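Local coordinates for protein ANGPTL4 C-terminal chain (Homo sapiens, PDB 6U1U) that is the C-terminal fibrinogen-like domain of a secreted protein that inactivates lipoprotein lipase and so regulates triglyceride clearance from the blood, at residues 4-18 and 29-41. Residues are numbered along the deposited sequence; the frame is centred on the assembly and turned at random.
Sequences CQELFQVGERQSGLF and LVNCKMTSDGGWT
The Phe8 ring lays one face on Gly38, whose CA sits over the ring centre, 3.5 Å from the centroid, in a CH-pi contact. Thr35 O and Gly39 N approach the same ring obliquely. CG of Phe8 stands anti to its own N (chi1 172°), which carries the ring from helix 4-9 onto the turn between strands 29-35 and 38-41. The Phe18 ring meets Cys32 SG obliquely, its CD2 3.9 Å from that sulfur. The Gln5 chain bends at chi2 (60°), and its amide OE1 accepts a nearly straight hydrogen bond from Gly39 N (2.8 Å). Replacing Phe8 by alanine is likely to leave the CA of Gly38 and the carbonyl of Thr35 without the ring that packs on them. The bent Met34 chain fills the space between helix and loop, with CE against Leu7 CB at 3.7 Å. Strands 16-18 and 29-35 pair antiparallel through Gly16 with Cys32 and Phe18 with Val30. Ser15 OG accepts a hydrogen bond from Met34 N (3.1 Å), and a water links this hydroxyl to Met34 O. The disulfide Cys4-Cys32 (SG to SG 2.1 Å) ties the helix covalently to the hairpin. This N-terminal corner of the fibrinogen-like domain is therefore crosslinked as well as packed.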
ATOM      1  N   CYS A   4      -6.523  11.927  -9.605  1.00 23.74           N
ATOM      2  CA  CYS A   4      -7.894  12.064  -9.120  1.00 23.43           C
ATOM      3  C   CYS A   4      -8.154  13.441  -8.504  1.00 25.31           C
ATOM      4  O   CYS A   4      -9.288  13.926  -8.553  1.00 23.53           O
ATOM      5  CB  CYS A   4      -8.202  10.955  -8.102  1.00 23.11           C
ATOM      6  SG  CYS A   4      -8.195   9.290  -8.877  1.00 27.04           S
ATOM      7  N   GLN A   5      -7.140  14.077  -7.908  1.00 27.21           N
ATOM      8  CA  GLN A   5      -7.374  15.411  -7.344  1.00 28.12           C
ATOM      9  C   GLN A   5      -7.607  16.428  -8.457  1.00 27.75           C
ATOM     10  O   GLN A   5      -8.457  17.323  -8.325  1.00 28.52           O
ATOM     11  CB  GLN A   5      -6.202  15.814  -6.425  1.00 29.11           C
ATOM     12  CG  GLN A   5      -6.197  17.298  -5.980  1.00 33.92           C
ATOM     13  CD  GLN A   5      -7.437  17.683  -5.201  1.00 34.41           C
ATOM     14  OE1 GLN A   5      -8.128  16.824  -4.670  1.00 29.29           O
ATOM     15  NE2 GLN A   5      -7.714  18.999  -5.102  1.00 39.67           N
ATOM     16  N   GLU A   6      -6.905  16.289  -9.582  1.00 28.57           N
ATOM     17  CA  GLU A   6      -7.213  17.148 -10.720  1.00 30.29           C
ATOM     18  C   GLU A   6      -8.639  16.928 -11.194  1.00 28.42           C
ATOM     19  O   GLU A   6      -9.336  17.882 -11.561  1.00 31.07           O
ATOM     20  CB  GLU A   6      -6.241  16.893 -11.863  1.00 32.27           C
ATOM     21  CG  GLU A   6      -6.127  18.021 -12.859  1.00 40.93           C
ATOM     22  CD  GLU A   6      -4.767  18.006 -13.564  1.00 42.43           C
ATOM     23  OE1 GLU A   6      -3.731  17.889 -12.873  1.00 45.16           O
ATOM     24  OE2 GLU A   6      -4.737  18.106 -14.800  1.00 44.17           O
ATOM     25  N   LEU A   7      -9.076  15.664 -11.242  1.00 24.29           N
ATOM     26  CA  LEU A   7     -10.457  15.389 -11.651  1.00 24.82           C
ATOM     27  C   LEU A   7     -11.440  16.040 -10.685  1.00 25.03           C
ATOM     28  O   LEU A   7     -12.464  16.593 -11.103  1.00 28.10           O
ATOM     29  CB  LEU A   7     -10.700  13.892 -11.693  1.00 25.17           C
ATOM     30  CG  LEU A   7     -10.280  13.240 -12.998  1.00 31.19           C
ATOM     31  CD1 LEU A   7     -10.256  11.701 -12.832  1.00 27.86           C
ATOM     32  CD2 LEU A   7     -11.273  13.654 -14.077  1.00 33.81           C
ATOM     33  N   PHE A   8     -11.145  15.961  -9.396  1.00 24.93           N
ATOM     34  CA  PHE A   8     -11.957  16.640  -8.387  1.00 26.14           C
ATOM     35  C   PHE A   8     -11.987  18.141  -8.649  1.00 32.31           C
ATOM     36  O   PHE A   8     -13.052  18.773  -8.612  1.00 32.69           O
ATOM     37  CB  PHE A   8     -11.374  16.328  -6.998  1.00 28.10           C
ATOM     38  CG  PHE A   8     -12.001  17.105  -5.861  1.00 28.96           C
ATOM     39  CD1 PHE A   8     -13.151  16.649  -5.250  1.00 30.75           C
ATOM     40  CD2 PHE A   8     -11.400  18.246  -5.387  1.00 32.19           C
ATOM     41  CE1 PHE A   8     -13.726  17.377  -4.190  1.00 33.76           C
ATOM     42  CE2 PHE A   8     -11.969  18.965  -4.331  1.00 34.77           C
ATOM     43  CZ  PHE A   8     -13.114  18.517  -3.738  1.00 31.28           C
ATOM     44  N   GLN A   9     -10.829  18.728  -8.954  1.00 31.71           N
ATOM     45  CA  GLN A   9     -10.753  20.176  -9.136  1.00 34.09           C
ATOM     46  C   GLN A   9     -11.533  20.662 -10.355  1.00 35.91           C
ATOM     47  O   GLN A   9     -12.013  21.803 -10.359  1.00 39.59           O
ATOM     48  CB  GLN A   9      -9.294  20.621  -9.233  1.00 35.37           C
ATOM     49  CG  GLN A   9      -8.510  20.453  -7.982  1.00 36.61           C
ATOM     50  CD  GLN A   9      -7.019  20.670  -8.241  1.00 44.28           C
ATOM     51  OE1 GLN A   9      -6.220  20.766  -7.311  1.00 47.96           O
ATOM     52  NE2 GLN A   9      -6.645  20.745  -9.522  1.00 44.38           N
ATOM     53  N   VAL A  10     -11.681  19.835 -11.394  1.00 28.68           N
ATOM     54  CA  VAL A  10     -12.509  20.214 -12.526  1.00 32.96           C
ATOM     55  C   VAL A  10     -13.981  19.899 -12.294  1.00 33.49           C
ATOM     56  O   VAL A  10     -14.796  20.207 -13.165  1.00 33.59           O
ATOM     57  CB  VAL A  10     -12.020  19.582 -13.846  1.00 33.70           C
ATOM     58  CG1 VAL A  10     -10.590  20.077 -14.167  1.00 41.53           C
ATOM     59  CG2 VAL A  10     -12.042  18.066 -13.797  1.00 34.37           C
ATOM     60  N   GLY A  11     -14.344  19.296 -11.161  1.00 31.22           N
ATOM     61  CA  GLY A  11     -15.746  19.136 -10.794  1.00 27.94           C
ATOM     62  C   GLY A  11     -16.286  17.730 -10.747  1.00 29.04           C
ATOM     63  O   GLY A  11     -17.516  17.562 -10.634  1.00 24.70           O
ATOM     64  N   GLU A  12     -15.438  16.699 -10.865  1.00 23.33           N
ATOM     65  CA  GLU A  12     -15.949  15.333 -10.884  1.00 19.05           C
ATOM     66  C   GLU A  12     -16.316  14.951  -9.451  1.00 20.59           C
ATOM     67  O   GLU A  12     -15.498  15.116  -8.544  1.00 21.96           O
ATOM     68  CB  GLU A  12     -14.886  14.365 -11.438  1.00 22.32           C
ATOM     69  CG  GLU A  12     -15.374  12.933 -11.355  1.00 22.24           C
ATOM     70  CD  GLU A  12     -16.665  12.759 -12.152  1.00 26.96           C
ATOM     71  OE1 GLU A  12     -17.684  12.259 -11.589  1.00 23.72           O
ATOM     72  OE2 GLU A  12     -16.638  13.143 -13.359  1.00 24.69           O
ATOM     73  N   ARG A  13     -17.553  14.475  -9.245  1.00 19.33           N
ATOM     74  CA  ARG A  13     -18.065  14.144  -7.924  1.00 17.78           C
ATOM     75  C   ARG A  13     -18.122  12.661  -7.658  1.00 19.03           C
ATOM     76  O   ARG A  13     -18.269  12.269  -6.496  1.00 20.66           O
ATOM     77  CB  ARG A  13     -19.526  14.640  -7.788  1.00 17.03           C
ATOM     78  CG  ARG A  13     -19.647  16.178  -7.801  1.00 16.90           C
ATOM     79  CD  ARG A  13     -21.174  16.489  -7.862  1.00 17.23           C
ATOM     80  NE  ARG A  13     -21.406  17.934  -7.889  1.00 17.58           N
ATOM     81  CZ  ARG A  13     -21.543  18.681  -6.792  1.00 17.92           C
ATOM     82  NH1 ARG A  13     -21.445  18.122  -5.593  1.00 18.86           N
ATOM     83  NH2 ARG A  13     -21.722  19.999  -6.916  1.00 18.15           N
ATOM     84  N   GLN A  14     -18.089  11.832  -8.693  1.00 18.07           N
ATOM     85  CA  GLN A  14     -18.410  10.420  -8.523  1.00 18.96           C
ATOM     86  C   GLN A  14     -17.129   9.611  -8.268  1.00 18.05           C
ATOM     87  O   GLN A  14     -16.079   9.874  -8.867  1.00 19.29           O
ATOM     88  CB  GLN A  14     -19.137   9.849  -9.758  1.00 21.14           C
ATOM     89  CG  GLN A  14     -19.592   8.372  -9.569  1.00 25.60           C
ATOM     90  CD  GLN A  14     -19.771   7.580 -10.899  1.00 37.77           C
ATOM     91  OE1 GLN A  14     -20.607   7.949 -11.717  1.00 35.60           O
ATOM     92  NE2 GLN A  14     -18.971   6.489 -11.110  1.00 37.36           N
ATOM     93  N   SER A  15     -17.225   8.685  -7.323  1.00 18.82           N
ATOM     94  CA  SER A  15     -16.194   7.674  -7.114  1.00 20.45           C
ATOM     95  C   SER A  15     -16.379   6.546  -8.131  1.00 18.16           C
ATOM     96  O   SER A  15     -17.491   6.040  -8.345  1.00 21.34           O
ATOM     97  CB  SER A  15     -16.275   7.119  -5.681  1.00 21.15           C
ATOM     98  OG  SER A  15     -16.075   8.163  -4.723  1.00 20.20           O
ATOM     99  N   GLY A  16     -15.268   6.118  -8.721  1.00 19.21           N
ATOM    100  CA  GLY A  16     -15.329   5.091  -9.749  1.00 21.08           C
ATOM    101  C   GLY A  16     -14.071   5.149 -10.604  1.00 19.75           C
ATOM    102  O   GLY A  16     -13.070   5.747 -10.220  1.00 21.35           O
ATOM    103  N   LEU A  17     -14.178   4.559 -11.803  1.00 19.19           N
ATOM    104  CA  LEU A  17     -13.026   4.432 -12.694  1.00 20.12           C
ATOM    105  C   LEU A  17     -12.971   5.596 -13.673  1.00 22.38           C
ATOM    106  O   LEU A  17     -13.979   5.900 -14.337  1.00 21.31           O
ATOM    107  CB  LEU A  17     -13.135   3.126 -13.478  1.00 20.22           C
ATOM    108  CG  LEU A  17     -12.943   1.840 -12.683  1.00 24.68           C
ATOM    109  CD1 LEU A  17     -13.390   0.621 -13.534  1.00 28.80           C
ATOM    110  CD2 LEU A  17     -11.473   1.669 -12.390  1.00 23.45           C
ATOM    111  N   PHE A  18     -11.814   6.237 -13.761  1.00 18.13           N
ATOM    112  CA  PHE A  18     -11.588   7.409 -14.604  1.00 22.16           C
ATOM    113  C   PHE A  18     -10.216   7.350 -15.261  1.00 23.90           C
ATOM    114  O   PHE A  18      -9.243   6.889 -14.662  1.00 21.60           O
ATOM    115  CB  PHE A  18     -11.642   8.718 -13.807  1.00 21.12           C
ATOM    116  CG  PHE A  18     -12.981   8.987 -13.199  1.00 22.34           C
ATOM    117  CD1 PHE A  18     -13.944   9.689 -13.914  1.00 27.81           C
ATOM    118  CD2 PHE A  18     -13.288   8.524 -11.927  1.00 23.88           C
ATOM    119  CE1 PHE A  18     -15.197   9.952 -13.372  1.00 31.64           C
ATOM    120  CE2 PHE A  18     -14.561   8.778 -11.372  1.00 23.32           C
ATOM    121  CZ  PHE A  18     -15.514   9.482 -12.094  1.00 28.60           C
ATOM    122  N   LEU A  29      -6.423   3.884 -16.509  1.00 16.63           N
ATOM    123  CA  LEU A  29      -7.678   3.979 -15.776  1.00 18.72           C
ATOM    124  C   LEU A  29      -7.400   3.775 -14.294  1.00 23.58           C
ATOM    125  O   LEU A  29      -6.802   2.771 -13.924  1.00 22.11           O
ATOM    126  CB  LEU A  29      -8.634   2.912 -16.318  1.00 21.40           C
ATOM    127  CG  LEU A  29     -10.143   3.033 -16.068  1.00 26.87           C
ATOM    128  CD1 LEU A  29     -10.745   4.225 -16.852  1.00 23.82           C
ATOM    129  CD2 LEU A  29     -10.818   1.715 -16.441  1.00 29.04           C
ATOM    130  N   VAL A  30      -7.867   4.703 -13.437  1.00 18.40           N
ATOM    131  CA  VAL A  30      -7.647   4.573 -11.999  1.00 17.54           C
ATOM    132  C   VAL A  30      -8.992   4.591 -11.281  1.00 20.88           C
ATOM    133  O   VAL A  30     -10.014   5.015 -11.829  1.00 20.02           O
ATOM    134  CB  VAL A  30      -6.754   5.689 -11.409  1.00 22.12           C
ATOM    135  CG1 VAL A  30      -5.330   5.513 -11.880  1.00 24.95           C
ATOM    136  CG2 VAL A  30      -7.293   7.128 -11.743  1.00 20.25           C
ATOM    137  N   ASN A  31      -8.972   4.121 -10.033  1.00 16.96           N
ATOM    138  CA  ASN A  31     -10.144   4.180  -9.162  1.00 18.36           C
ATOM    139  C   ASN A  31     -10.028   5.445  -8.332  1.00 18.79           C
ATOM    140  O   ASN A  31      -9.114   5.547  -7.518  1.00 20.57           O
ATOM    141  CB  ASN A  31     -10.173   2.983  -8.210  1.00 19.72           C
ATOM    142  CG  ASN A  31     -10.307   1.661  -8.934  1.00 21.31           C
ATOM    143  OD1 ASN A  31      -9.329   1.161  -9.556  1.00 20.90           O
ATOM    144  ND2 ASN A  31     -11.491   1.058  -8.828  1.00 22.30           N
ATOM    145  N   CYS A  32     -10.973   6.375  -8.479  1.00 17.87           N
ATOM    146  CA  CYS A  32     -10.935   7.631  -7.728  1.00 19.42           C
ATOM    147  C   CYS A  32     -11.978   7.581  -6.637  1.00 18.85           C
ATOM    148  O   CYS A  32     -13.068   7.045  -6.832  1.00 20.40           O
ATOM    149  CB  CYS A  32     -11.258   8.860  -8.589  1.00 22.83           C
ATOM    150  SG  CYS A  32     -10.054   9.199  -9.883  1.00 26.67           S
ATOM    151  N   LYS A  33     -11.635   8.147  -5.483  1.00 18.82           N
ATOM    152  CA  LYS A  33     -12.587   8.319  -4.399  1.00 19.71           C
ATOM    153  C   LYS A  33     -12.690   9.816  -4.181  1.00 19.96           C
ATOM    154  O   LYS A  33     -11.688  10.470  -3.859  1.00 20.12           O
ATOM    155  CB  LYS A  33     -12.141   7.593  -3.120  1.00 23.79           C
ATOM    156  CG  LYS A  33     -13.176   7.727  -1.996  1.00 28.56           C
ATOM    157  CD  LYS A  33     -12.724   7.095  -0.693  1.00 30.20           C
ATOM    158  CE  LYS A  33     -13.855   7.246   0.359  1.00 38.26           C
ATOM    159  NZ  LYS A  33     -13.526   6.627   1.666  1.00 41.47           N
ATOM    160  N   MET A  34     -13.891  10.380  -4.390  1.00 19.27           N
ATOM    161  CA  MET A  34     -14.092  11.819  -4.252  1.00 20.04           C
ATOM    162  C   MET A  34     -14.705  12.093  -2.870  1.00 21.71           C
ATOM    163  O   MET A  34     -15.739  11.526  -2.530  1.00 22.79           O
ATOM    164  CB  MET A  34     -14.999  12.356  -5.357  1.00 19.96           C
ATOM    165  CG  MET A  34     -14.438  12.077  -6.803  1.00 22.03           C
ATOM    166  SD  MET A  34     -12.684  12.436  -6.987  1.00 23.16           S
ATOM    167  CE  MET A  34     -12.566  12.543  -8.797  1.00 22.32           C
ATOM    168  N   THR A  35     -14.018  12.897  -2.072  1.00 24.72           N
ATOM    169  CA  THR A  35     -14.354  13.125  -0.669  1.00 27.64           C
ATOM    170  C   THR A  35     -14.425  14.628  -0.428  1.00 21.50           C
ATOM    171  O   THR A  35     -13.994  15.437  -1.254  1.00 24.64           O
ATOM    172  CB  THR A  35     -13.273  12.510   0.257  1.00 26.86           C
ATOM    173  OG1 THR A  35     -12.146  13.364   0.211  1.00 26.67           O
ATOM    174  CG2 THR A  35     -12.893  11.088  -0.223  1.00 26.71           C
ATOM    175  N   SER A  36     -14.870  15.023   0.764  1.00 28.02           N
ATOM    176  CA  SER A  36     -14.878  16.457   1.042  1.00 30.03           C
ATOM    177  C   SER A  36     -13.479  17.053   1.097  1.00 31.96           C
ATOM    178  O   SER A  36     -13.331  18.276   0.972  1.00 32.62           O
ATOM    179  CB  SER A  36     -15.574  16.740   2.376  1.00 33.76           C
ATOM    180  OG  SER A  36     -15.011  15.912   3.368  1.00 34.29           O
ATOM    181  N   ASP A  37     -12.441  16.230   1.295  1.00 29.92           N
ATOM    182  CA  ASP A  37     -11.073  16.735   1.282  1.00 29.79           C
ATOM    183  C   ASP A  37     -10.354  16.433  -0.032  1.00 35.60           C
ATOM    184  O   ASP A  37      -9.126  16.263  -0.045  1.00 33.03           O
ATOM    185  CB  ASP A  37     -10.288  16.163   2.462  1.00 37.31           C
ATOM    186  CG  ASP A  37     -10.345  14.666   2.494  1.00 43.11           C
ATOM    187  OD1 ASP A  37     -11.409  14.142   2.873  1.00 52.37           O
ATOM    188  OD2 ASP A  37      -9.358  14.020   2.086  1.00 49.29           O
ATOM    189  N   GLY A  38     -11.096  16.366  -1.138  1.00 29.91           N
ATOM    190  CA  GLY A  38     -10.520  16.271  -2.466  1.00 29.20           C
ATOM    191  C   GLY A  38     -10.557  14.856  -3.026  1.00 25.39           C
ATOM    192  O   GLY A  38     -11.241  13.957  -2.524  1.00 23.02           O
ATOM    193  N   GLY A  39      -9.796  14.680  -4.099  1.00 23.71           N
ATOM    194  CA  GLY A  39      -9.788  13.421  -4.850  1.00 19.49           C
ATOM    195  C   GLY A  39      -8.630  12.560  -4.385  1.00 20.87           C
ATOM    196  O   GLY A  39      -7.507  13.047  -4.249  1.00 22.31           O
ATOM    197  N   TRP A  40      -8.909  11.271  -4.170  1.00 19.86           N
ATOM    198  CA  TRP A  40      -7.916  10.289  -3.738  1.00 18.68           C
ATOM    199  C   TRP A  40      -7.820   9.166  -4.757  1.00 17.97           C
ATOM    200  O   TRP A  40      -8.839   8.704  -5.270  1.00 20.40           O
ATOM    201  CB  TRP A  40      -8.319   9.651  -2.408  1.00 19.73           C
ATOM    202  CG  TRP A  40      -8.317  10.613  -1.300  1.00 22.14           C
ATOM    203  CD1 TRP A  40      -9.332  11.527  -0.988  1.00 28.52           C
ATOM    204  CD2 TRP A  40      -7.303  10.781  -0.297  1.00 23.33           C
ATOM    205  NE1 TRP A  40      -8.975  12.251   0.146  1.00 24.37           N
ATOM    206  CE2 TRP A  40      -7.748  11.813   0.585  1.00 28.18           C
ATOM    207  CE3 TRP A  40      -6.073  10.156  -0.043  1.00 21.50           C
ATOM    208  CZ2 TRP A  40      -7.002  12.235   1.690  1.00 29.08           C
ATOM    209  CZ3 TRP A  40      -5.317  10.605   1.080  1.00 22.22           C
ATOM    210  CH2 TRP A  40      -5.813  11.613   1.931  1.00 26.28           C
ATOM    211  N   THR A  41      -6.603   8.726  -5.067  1.00 17.00           N
ATOM    212  CA  THR A  41      -6.448   7.566  -5.951  1.00 17.56           C
ATOM    213  C   THR A  41      -6.363   6.304  -5.113  1.00 18.00           C
ATOM    214  O   THR A  41      -5.535   6.233  -4.209  1.00 17.53           O
ATOM    215  CB  THR A  41      -5.169   7.690  -6.758  1.00 21.62           C
ATOM    216  OG1 THR A  41      -5.224   8.924  -7.492  1.00 23.09           O
ATOM    217  CG2 THR A  41      -5.035   6.449  -7.710  1.00 21.21           C
TER
HETATM  218  O   HOH W   1     -17.767   9.951  -3.816  1.00 28.81           O